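Local structure of replicative DNA helicase DnaB, 1st part (Mycobacterium tuberculosis, 2R5U) at residues L31-S36 and S124-K129; D70-L75 and E80-V85; R98-G101 and Y105-T108. The protein probably unwinds double-stranded DNA ahead of the replisome as an ATP-dependent 5'-3' hexameric helicase, of which this chain is the N-terminal domain. All coordinates share one frame; numbering follows the deposited sequence.

Contact 1: L31-S36 and S124-K129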
ATOM      1  N   LEU B  31       6.537  17.474 -33.231  1.00 32.05           N
ATOM      2  CA  LEU B  31       6.777  16.056 -33.478  1.00 31.79           C
ATOM      3  C   LEU B  31       7.719  15.819 -34.651  1.00 30.42           C
ATOM      4  O   LEU B  31       8.543  14.917 -34.590  1.00 29.83           O
ATOM      5  CB  LEU B  31       5.465  15.282 -33.670  1.00 33.09           C
ATOM      6  CG  LEU B  31       4.827  14.445 -32.545  1.00 35.65           C
ATOM      7  CD1 LEU B  31       5.480  13.104 -32.470  1.00 37.43           C
ATOM      8  CD2 LEU B  31       4.880  15.113 -31.173  1.00 37.71           C
ATOM      9  N   ALA B  32       7.596  16.622 -35.707  1.00 29.48           N
ATOM     10  CA  ALA B  32       8.462  16.508 -36.860  1.00 29.00           C
ATOM     11  C   ALA B  32       9.913  16.747 -36.438  1.00 28.71           C
ATOM     12  O   ALA B  32      10.800  15.997 -36.830  1.00 27.93           O
ATOM     13  CB  ALA B  32       8.053  17.499 -37.941  1.00 29.37           C
ATOM     14  N   ALA B  33      10.147  17.802 -35.652  1.00 27.61           N
ATOM     15  CA  ALA B  33      11.509  18.108 -35.192  1.00 27.10           C
ATOM     16  C   ALA B  33      12.064  17.011 -34.253  1.00 26.63           C
ATOM     17  O   ALA B  33      13.257  16.683 -34.306  1.00 26.26           O
ATOM     18  CB  ALA B  33      11.579  19.482 -34.571  1.00 27.29           C
ATOM     19  N   GLU B  34      11.199  16.416 -33.432  1.00 26.71           N
ATOM     20  CA  GLU B  34      11.615  15.262 -32.601  1.00 26.53           C
ATOM     21  C   GLU B  34      12.106  14.085 -33.453  1.00 25.83           C
ATOM     22  O   GLU B  34      13.095  13.430 -33.112  1.00 24.72           O
ATOM     23  CB  GLU B  34      10.492  14.772 -31.678  1.00 25.80           C
ATOM     24  CG  GLU B  34      10.133  15.779 -30.556  1.00 27.45           C
ATOM     25  CD  GLU B  34       9.122  15.292 -29.526  1.00 27.83           C
ATOM     26  OE1 GLU B  34       8.755  14.092 -29.477  1.00 27.87           O
ATOM     27  OE2 GLU B  34       8.712  16.153 -28.709  1.00 30.91           O
ATOM     28  N   GLN B  35      11.366  13.788 -34.512  1.00 25.69           N
ATOM     29  CA  GLN B  35      11.710  12.692 -35.437  1.00 26.34           C
ATOM     30  C   GLN B  35      13.059  12.937 -36.095  1.00 25.51           C
ATOM     31  O   GLN B  35      13.905  12.059 -36.102  1.00 26.51           O
ATOM     32  CB  GLN B  35      10.597  12.503 -36.478  1.00 25.69           C
ATOM     33  CG  GLN B  35       9.323  11.893 -35.905  1.00 24.78           C
ATOM     34  CD  GLN B  35       8.137  11.989 -36.855  1.00 26.81           C
ATOM     35  OE1 GLN B  35       8.127  12.782 -37.800  1.00 31.81           O
ATOM     36  NE2 GLN B  35       7.123  11.206 -36.589  1.00 27.03           N
ATOM     37  N   SER B  36      13.259  14.145 -36.604  1.00 26.07           N
ATOM     38  CA  SER B  36      14.507  14.557 -37.255  1.00 25.88           C
ATOM     39  C   SER B  36      15.734  14.489 -36.324  1.00 25.62           C
ATOM     40  O   SER B  36      16.825  14.064 -36.743  1.00 24.96           O
ATOM     41  CB  SER B  36      14.368  15.973 -37.822  1.00 25.76           C
ATOM     42  OG  SER B  36      13.397  16.023 -38.870  1.00 28.57           O
ATOM     43  N   SER B 124      17.349  22.378 -31.142  1.00 32.06           N
ATOM     44  CA  SER B 124      17.021  23.708 -30.627  1.00 33.08           C
ATOM     45  C   SER B 124      15.499  23.982 -30.643  1.00 33.16           C
ATOM     46  O   SER B 124      14.981  24.641 -29.739  1.00 33.12           O
ATOM     47  CB  SER B 124      17.845  24.803 -31.318  1.00 33.26           C
ATOM     48  OG  SER B 124      17.244  25.261 -32.525  1.00 37.66           O
ATOM     49  N   ILE B 125      14.803  23.449 -31.651  1.00 32.50           N
ATOM     50  CA  ILE B 125      13.348  23.519 -31.750  1.00 32.70           C
ATOM     51  C   ILE B 125      12.729  22.719 -30.612  1.00 31.43           C
ATOM     52  O   ILE B 125      11.868  23.224 -29.890  1.00 31.53           O
ATOM     53  CB  ILE B 125      12.806  22.980 -33.109  1.00 32.52           C
ATOM     54  CG1 ILE B 125      13.220  23.879 -34.294  1.00 35.03           C
ATOM     55  CG2 ILE B 125      11.287  22.800 -33.043  1.00 33.72           C
ATOM     56  CD1 ILE B 125      12.583  25.268 -34.288  1.00 39.39           C
ATOM     57  N   VAL B 126      13.186  21.480 -30.448  1.00 30.29           N
ATOM     58  CA  VAL B 126      12.672  20.589 -29.411  1.00 29.34           C
ATOM     59  C   VAL B 126      12.876  21.205 -28.016  1.00 29.81           C
ATOM     60  O   VAL B 126      12.001  21.110 -27.175  1.00 29.73           O
ATOM     61  CB  VAL B 126      13.270  19.151 -29.502  1.00 28.60           C
ATOM     62  CG1 VAL B 126      12.776  18.287 -28.359  1.00 27.88           C
ATOM     63  CG2 VAL B 126      12.891  18.478 -30.840  1.00 27.41           C
ATOM     64  N   ALA B 127      14.036  21.818 -27.801  1.00 30.98           N
ATOM     65  CA  ALA B 127      14.377  22.488 -26.537  1.00 31.62           C
ATOM     66  C   ALA B 127      13.481  23.702 -26.238  1.00 31.96           C
ATOM     67  O   ALA B 127      13.039  23.885 -25.106  1.00 32.12           O
ATOM     68  CB  ALA B 127      15.837  22.898 -26.551  1.00 31.64           C
ATOM     69  N   GLU B 128      13.234  24.527 -27.252  1.00 32.83           N
ATOM     70  CA  GLU B 128      12.331  25.657 -27.144  1.00 33.78           C
ATOM     71  C   GLU B 128      10.922  25.221 -26.760  1.00 33.90           C
ATOM     72  O   GLU B 128      10.324  25.787 -25.840  1.00 33.59           O
ATOM     73  CB  GLU B 128      12.294  26.456 -28.441  1.00 34.35           C
ATOM     74  CG  GLU B 128      12.746  27.884 -28.271  1.00 38.87           C
ATOM     75  CD  GLU B 128      12.477  28.741 -29.485  1.00 44.53           C
ATOM     76  OE1 GLU B 128      11.430  28.536 -30.149  1.00 47.20           O
ATOM     77  OE2 GLU B 128      13.317  29.628 -29.772  1.00 47.63           O
ATOM     78  N   LYS B 129      10.411  24.196 -27.443  1.00 33.40           N
ATOM     79  CA  LYS B 129       9.090  23.652 -27.159  1.00 32.82           C
ATOM     80  C   LYS B 129       9.025  23.022 -25.769  1.00 32.83           C
ATOM     81  O   LYS B 129       7.994  23.133 -25.066  1.00 32.72           O
ATOM     82  CB  LYS B 129       8.673  22.658 -28.256  1.00 32.83           C
ATOM     83  CG  LYS B 129       8.609  23.284 -29.654  1.00 34.04           C
ATOM     84  CD  LYS B 129       7.474  24.286 -29.825  1.00 36.85           C
ATOM     85  CE  LYS B 129       7.491  24.897 -31.221  1.00 38.77           C
ATOM     86  NZ  LYS B 129       6.344  25.841 -31.424  1.00 42.88           N
TER
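A33 and E34 on one helix meet I125 and V126 on another through apolar contact, and no hydrogen bond passes between the two segments. The A33 methyl faces the branch point of I125: its CB lies 3.7 Å from I125 CG2, while the longer CG1 arm of I125 leads away from the contact. V126 supplies the second apolar touch, from CG2 alone. With CG1 anti to the backbone N (chi1 177°), V126 CG2 is turned against the opposing backbone, 3.7 Å from E34 N and 3.8 Å from A33 C. V126 CG2 also reaches E34 CG at 3.9 Å, where the two side chains cross at about a right angle.

The polar interactions point out of the pair. Of its side chain, E34 offers CG here, beside its backbone N, since its extended chain carries the carboxylate on to H65 ND1, bonded by OE1, and to Y61 N, bonded by OE2; this buried acid is thus held at both oxygens.

The segment axes come within 9.0 Å at 134° between their N-to-C directions. Helix 31-43 is thereby packed on the long helix 119-147, whose Y122 also touches A33, while L31 and Q35 reach H65 on helix 63-77.

Contact 2: D70-L75 and E80-V85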
ATOM      1  N   ASP B  70      16.649   8.101 -24.767  1.00 26.27           N
ATOM      2  CA  ASP B  70      17.289   7.555 -23.551  1.00 27.08           C
ATOM      3  C   ASP B  70      18.159   6.333 -23.882  1.00 26.60           C
ATOM      4  O   ASP B  70      19.256   6.188 -23.335  1.00 26.05           O
ATOM      5  CB  ASP B  70      16.246   7.170 -22.481  1.00 27.56           C
ATOM      6  CG  ASP B  70      15.432   8.362 -21.966  1.00 30.37           C
ATOM      7  OD1 ASP B  70      15.758   9.543 -22.270  1.00 31.87           O
ATOM      8  OD2 ASP B  70      14.421   8.106 -21.254  1.00 32.63           O
ATOM      9  N   ALA B  71      17.674   5.477 -24.788  1.00 25.64           N
ATOM     10  CA  ALA B  71      18.446   4.320 -25.244  1.00 26.32           C
ATOM     11  C   ALA B  71      19.748   4.742 -25.974  1.00 26.43           C
ATOM     12  O   ALA B  71      20.821   4.188 -25.707  1.00 26.68           O
ATOM     13  CB  ALA B  71      17.592   3.416 -26.131  1.00 25.25           C
ATOM     14  N   ILE B  72      19.656   5.735 -26.857  1.00 26.09           N
ATOM     15  CA  ILE B  72      20.854   6.280 -27.533  1.00 25.97           C
ATOM     16  C   ILE B  72      21.859   6.854 -26.506  1.00 26.84           C
ATOM     17  O   ILE B  72      23.061   6.566 -26.555  1.00 25.47           O
ATOM     18  CB  ILE B  72      20.487   7.351 -28.580  1.00 26.11           C
ATOM     19  CG1 ILE B  72      19.530   6.782 -29.658  1.00 24.57           C
ATOM     20  CG2 ILE B  72      21.741   7.919 -29.232  1.00 25.89           C
ATOM     21  CD1 ILE B  72      18.933   7.893 -30.585  1.00 25.79           C
ATOM     22  N   LEU B  73      21.369   7.665 -25.578  1.00 27.55           N
ATOM     23  CA  LEU B  73      22.236   8.240 -24.560  1.00 30.02           C
ATOM     24  C   LEU B  73      22.871   7.154 -23.694  1.00 30.53           C
ATOM     25  O   LEU B  73      24.031   7.282 -23.305  1.00 30.76           O
ATOM     26  CB  LEU B  73      21.479   9.234 -23.681  1.00 30.36           C
ATOM     27  CG  LEU B  73      21.052  10.583 -24.256  1.00 33.59           C
ATOM     28  CD1 LEU B  73      21.099  11.567 -23.098  1.00 36.03           C
ATOM     29  CD2 LEU B  73      21.895  11.092 -25.432  1.00 36.31           C
ATOM     30  N   ASP B  74      22.110   6.101 -23.380  1.00 31.06           N
ATOM     31  CA  ASP B  74      22.655   4.947 -22.631  1.00 32.46           C
ATOM     32  C   ASP B  74      23.883   4.349 -23.309  1.00 31.46           C
ATOM     33  O   ASP B  74      24.914   4.114 -22.663  1.00 32.06           O
ATOM     34  CB  ASP B  74      21.612   3.844 -22.468  1.00 33.28           C
ATOM     35  CG  ASP B  74      21.221   3.628 -21.034  1.00 39.01           C
ATOM     36  OD1 ASP B  74      20.351   4.383 -20.533  1.00 43.99           O
ATOM     37  OD2 ASP B  74      21.796   2.693 -20.406  1.00 42.60           O
ATOM     38  N   LEU B  75      23.752   4.097 -24.608  1.00 30.06           N
ATOM     39  CA  LEU B  75      24.820   3.547 -25.433  1.00 29.43           C
ATOM     40  C   LEU B  75      26.014   4.497 -25.541  1.00 29.46           C
ATOM     41  O   LEU B  75      27.154   4.100 -25.336  1.00 27.93           O
ATOM     42  CB  LEU B  75      24.278   3.196 -26.818  1.00 29.48           C
ATOM     43  CG  LEU B  75      23.372   1.950 -26.858  1.00 28.93           C
ATOM     44  CD1 LEU B  75      22.660   1.845 -28.194  1.00 26.96           C
ATOM     45  CD2 LEU B  75      24.188   0.697 -26.593  1.00 27.77           C
ATOM     46  N   GLU B  80      29.604   2.975 -26.620  1.00 35.62           N
ATOM     47  CA  GLU B  80      29.132   2.071 -27.659  1.00 35.84           C
ATOM     48  C   GLU B  80      28.429   2.867 -28.764  1.00 34.51           C
ATOM     49  O   GLU B  80      27.807   3.905 -28.486  1.00 34.55           O
ATOM     50  CB  GLU B  80      28.216   0.995 -27.050  1.00 35.28           C
ATOM     51  CG  GLU B  80      28.959   0.140 -25.985  1.00 37.14           C
ATOM     52  CD  GLU B  80      28.061  -0.771 -25.165  1.00 38.63           C
ATOM     53  OE1 GLU B  80      28.597  -1.434 -24.242  1.00 43.43           O
ATOM     54  OE2 GLU B  80      26.829  -0.831 -25.416  1.00 41.13           O
ATOM     55  N   PRO B  81      28.515   2.385 -30.020  1.00 33.44           N
ATOM     56  CA  PRO B  81      27.860   3.082 -31.118  1.00 32.74           C
ATOM     57  C   PRO B  81      26.341   2.926 -31.043  1.00 31.99           C
ATOM     58  O   PRO B  81      25.844   1.910 -30.545  1.00 32.78           O
ATOM     59  CB  PRO B  81      28.416   2.370 -32.360  1.00 32.82           C
ATOM     60  CG  PRO B  81      28.685   0.995 -31.904  1.00 32.79           C
ATOM     61  CD  PRO B  81      29.198   1.158 -30.483  1.00 33.75           C
ATOM     62  N   ALA B  82      25.619   3.919 -31.543  1.00 31.33           N
ATOM     63  CA  ALA B  82      24.160   3.905 -31.514  1.00 30.61           C
ATOM     64  C   ALA B  82      23.619   3.928 -32.945  1.00 30.73           C
ATOM     65  O   ALA B  82      23.451   4.988 -33.543  1.00 31.78           O
ATOM     66  CB  ALA B  82      23.649   5.079 -30.702  1.00 30.78           C
ATOM     67  N   ASP B  83      23.399   2.750 -33.511  1.00 29.72           N
ATOM     68  CA  ASP B  83      22.827   2.647 -34.841  1.00 29.41           C
ATOM     69  C   ASP B  83      21.527   1.869 -34.661  1.00 28.79           C
ATOM     70  O   ASP B  83      21.184   1.514 -33.516  1.00 27.85           O
ATOM     71  CB  ASP B  83      23.815   1.968 -35.822  1.00 29.52           C
ATOM     72  CG  ASP B  83      24.328   0.610 -35.313  1.00 31.15           C
ATOM     73  OD1 ASP B  83      23.518  -0.162 -34.767  1.00 30.83           O
ATOM     74  OD2 ASP B  83      25.529   0.309 -35.475  1.00 31.90           O
ATOM     75  N   ALA B  84      20.819   1.597 -35.760  1.00 27.61           N
ATOM     76  CA  ALA B  84      19.529   0.918 -35.685  1.00 27.92           C
ATOM     77  C   ALA B  84      19.563  -0.402 -34.925  1.00 27.55           C
ATOM     78  O   ALA B  84      18.631  -0.712 -34.186  1.00 27.74           O
ATOM     79  CB  ALA B  84      18.948   0.709 -37.072  1.00 28.30           C
ATOM     80  N   VAL B  85      20.631  -1.173 -35.122  1.00 27.17           N
ATOM     81  CA  VAL B  85      20.807  -2.481 -34.472  1.00 27.63           C
ATOM     82  C   VAL B  85      21.088  -2.375 -32.975  1.00 27.06           C
ATOM     83  O   VAL B  85      20.404  -3.027 -32.178  1.00 27.26           O
ATOM     84  CB  VAL B  85      21.914  -3.319 -35.209  1.00 27.80           C
ATOM     85  CG1 VAL B  85      22.190  -4.660 -34.483  1.00 28.01           C
ATOM     86  CG2 VAL B  85      21.476  -3.569 -36.673  1.00 28.59           C
TER
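L75 and E80 meet through both backbone and side chain where the chain turns back after helix 63-77. E80 N donates to L75 O over 3.0 Å with an N-H...O angle of 153°; the donor stands 35° above the carbonyl plane. Their side chains cross at about a right angle, with L75 CD2 3.3 Å from E80 OE2 and 4.1 Å from E80 CB. L75 CD1 reaches P81 O at 4.0 Å and the A82 backbone. One turn earlier, I72 sends CG2, anti to the backbone N because chi1 is -58°, to within 3.7 Å of A82 CB.

In the next shell, E80 OE2 forms a salt bridge with R78 NH1, which probably helps to keep this end beside L75, and P81 O accepts a hydrogen bond from T86 OG1 of the following helix. D83 is the N-cap of that helix: its OD1 accepts from T86 N, whereas OD2 is hydrogen-bonded to Y122 OH of a second subunit, so one carboxylate serves both the helix start and an interface of the hexamer.

The contact thus joins helix 63-77 to the start of helix 84-93, and I48 of helix 45-52 covers both I72 and A82.

Contact 3: R98-G101 and Y105-T108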
ATOM      1  N   ARG B  98       8.791  -3.137 -28.451  1.00 47.67           N
ATOM      2  CA  ARG B  98       7.418  -3.353 -28.927  1.00 49.20           C
ATOM      3  C   ARG B  98       6.525  -2.152 -28.653  1.00 50.01           C
ATOM      4  O   ARG B  98       5.636  -1.840 -29.446  1.00 50.59           O
ATOM      5  CB  ARG B  98       6.815  -4.610 -28.301  1.00 49.06           C
ATOM      6  N   ARG B  99       6.783  -1.463 -27.544  1.00 51.02           N
ATOM      7  CA  ARG B  99       6.061  -0.232 -27.200  1.00 51.53           C
ATOM      8  C   ARG B  99       6.065   0.791 -28.349  1.00 51.40           C
ATOM      9  O   ARG B  99       5.049   1.450 -28.593  1.00 52.00           O
ATOM     10  CB  ARG B  99       6.655   0.398 -25.931  1.00 51.85           C
ATOM     11  CG  ARG B  99       5.704   1.285 -25.125  1.00 53.56           C
ATOM     12  CD  ARG B  99       5.092   0.518 -23.953  1.00 56.45           C
ATOM     13  NE  ARG B  99       5.960   0.512 -22.771  1.00 58.57           N
ATOM     14  CZ  ARG B  99       6.106  -0.523 -21.940  1.00 59.67           C
ATOM     15  NH1 ARG B  99       5.456  -1.663 -22.160  1.00 60.00           N
ATOM     16  NH2 ARG B  99       6.917  -0.425 -20.890  1.00 59.01           N
ATOM     17  N   ILE B 100       7.194   0.899 -29.058  1.00 50.69           N
ATOM     18  CA  ILE B 100       7.403   1.926 -30.082  1.00 49.38           C
ATOM     19  C   ILE B 100       7.212   1.439 -31.536  1.00 48.21           C
ATOM     20  O   ILE B 100       7.171   2.250 -32.463  1.00 48.26           O
ATOM     21  CB  ILE B 100       8.799   2.599 -29.931  1.00 49.94           C
ATOM     22  CG1 ILE B 100       9.919   1.637 -30.357  1.00 50.29           C
ATOM     23  CG2 ILE B 100       9.024   3.070 -28.485  1.00 50.58           C
ATOM     24  CD1 ILE B 100      11.208   2.329 -30.736  1.00 51.77           C
ATOM     25  N   GLY B 101       7.105   0.126 -31.732  1.00 46.89           N
ATOM     26  CA  GLY B 101       6.878  -0.445 -33.060  1.00 45.09           C
ATOM     27  C   GLY B 101       8.110  -1.042 -33.721  1.00 44.08           C
ATOM     28  O   GLY B 101       8.196  -1.106 -34.956  1.00 43.88           O
ATOM     29  N   TYR B 105      10.322   1.074 -36.906  1.00 34.02           N
ATOM     30  CA  TYR B 105      10.136   2.458 -36.467  1.00 33.70           C
ATOM     31  C   TYR B 105      11.445   3.258 -36.484  1.00 32.47           C
ATOM     32  O   TYR B 105      11.466   4.411 -36.916  1.00 31.21           O
ATOM     33  CB  TYR B 105       9.497   2.502 -35.087  1.00 35.43           C
ATOM     34  CG  TYR B 105       9.282   3.902 -34.620  1.00 37.44           C
ATOM     35  CD1 TYR B 105       9.882   4.364 -33.451  1.00 37.91           C
ATOM     36  CD2 TYR B 105       8.505   4.783 -35.367  1.00 37.33           C
ATOM     37  CE1 TYR B 105       9.687   5.665 -33.022  1.00 40.43           C
ATOM     38  CE2 TYR B 105       8.315   6.091 -34.953  1.00 41.04           C
ATOM     39  CZ  TYR B 105       8.907   6.514 -33.775  1.00 38.81           C
ATOM     40  OH  TYR B 105       8.730   7.801 -33.365  1.00 42.54           O
ATOM     41  N   LEU B 106      12.531   2.643 -36.010  1.00 31.50           N
ATOM     42  CA  LEU B 106      13.855   3.267 -36.081  1.00 31.42           C
ATOM     43  C   LEU B 106      14.281   3.568 -37.512  1.00 31.77           C
ATOM     44  O   LEU B 106      14.870   4.617 -37.775  1.00 31.12           O
ATOM     45  CB  LEU B 106      14.916   2.414 -35.370  1.00 31.07           C
ATOM     46  CG  LEU B 106      14.653   2.027 -33.913  1.00 29.15           C
ATOM     47  CD1 LEU B 106      15.853   1.223 -33.423  1.00 26.46           C
ATOM     48  CD2 LEU B 106      14.429   3.276 -33.055  1.00 27.07           C
ATOM     49  N   HIS B 107      13.964   2.662 -38.435  1.00 32.48           N
ATOM     50  CA  HIS B 107      14.254   2.876 -39.854  1.00 34.32           C
ATOM     51  C   HIS B 107      13.425   4.021 -40.448  1.00 34.54           C
ATOM     52  O   HIS B 107      13.940   4.790 -41.245  1.00 35.03           O
ATOM     53  CB  HIS B 107      14.081   1.582 -40.655  1.00 34.68           C
ATOM     54  CG  HIS B 107      15.152   0.574 -40.384  1.00 37.25           C
ATOM     55  ND1 HIS B 107      16.473   0.792 -40.717  1.00 39.07           N
ATOM     56  CD2 HIS B 107      15.111  -0.632 -39.773  1.00 38.89           C
ATOM     57  CE1 HIS B 107      17.195  -0.251 -40.348  1.00 39.47           C
ATOM     58  NE2 HIS B 107      16.392  -1.129 -39.772  1.00 40.44           N
ATOM     59  N   THR B 108      12.165   4.133 -40.026  1.00 35.34           N
ATOM     60  CA  THR B 108      11.317   5.281 -40.384  1.00 36.35           C
ATOM     61  C   THR B 108      11.929   6.618 -39.905  1.00 36.24           C
ATOM     62  O   THR B 108      12.034   7.570 -40.680  1.00 36.64           O
ATOM     63  CB  THR B 108       9.885   5.113 -39.835  1.00 36.68           C
ATOM     64  OG1 THR B 108       9.269   3.955 -40.416  1.00 37.76           O
ATOM     65  CG2 THR B 108       9.044   6.320 -40.152  1.00 36.75           C
TER
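I100 and G101 bring the end of a short helix to Y105, with G101 at a positive phi of 102° and its CA 5.5 Å from that of Y105. This is a Schellman motif with G101 as the C-prime residue: G102 N returns to L97 O, and G101 N makes a weak bond to R98 O.

The turn brings helix 102-111 back so that I100 and Y105 cross at about a right angle. I100 has the uncommon chi1 of 72°, with CG1 between the backbone N and the carbonyl carbon; I100 CD1 is carried to Y105 CD1, 3.6 Å away. I100 CD1 also reaches L106 CD2 at 4.1 Å, bridging two successive residues of the second helix. Outside the pair, I100 also packs on V68 of helix 63-77 and on L91 of helix 84-93, while L106 meets V68 and V87 of those helices. The far end of the tyrosine is tied weakly, through OH, to H65 NE2.

No hydrogen bond links the two segments. The I100 carbonyl approaches the root of the tyrosine ring obliquely, with I100 O 3.5 Å from Y105 CB and 3.4 Å from Y105 CG.

Contacts 2 and 3 touch directly: A84 O lies 3.5 Å from L106 CD1, and A84 CB lies 3.8 Å from H107 CE1, although their centres are 14 Å apart. Contact 1 touches neither, its nearest atoms being about 8 Å from contact 2 and about 5 Å from contact 3. It is the long-range closure, since both other contacts lie in the sequence between its segments. H65 connects contacts 1 and 3, bonding E34 OE1 through ND1 and, weakly, Y105 OH through NE2. Helix 63-77 meets all three: it carries H65, it holds segment 70-75 of contact 2, and its V68 packs on I100 and L106. Contact 2 alone reaches another subunit, where V85 packs on S36 of that neighbour.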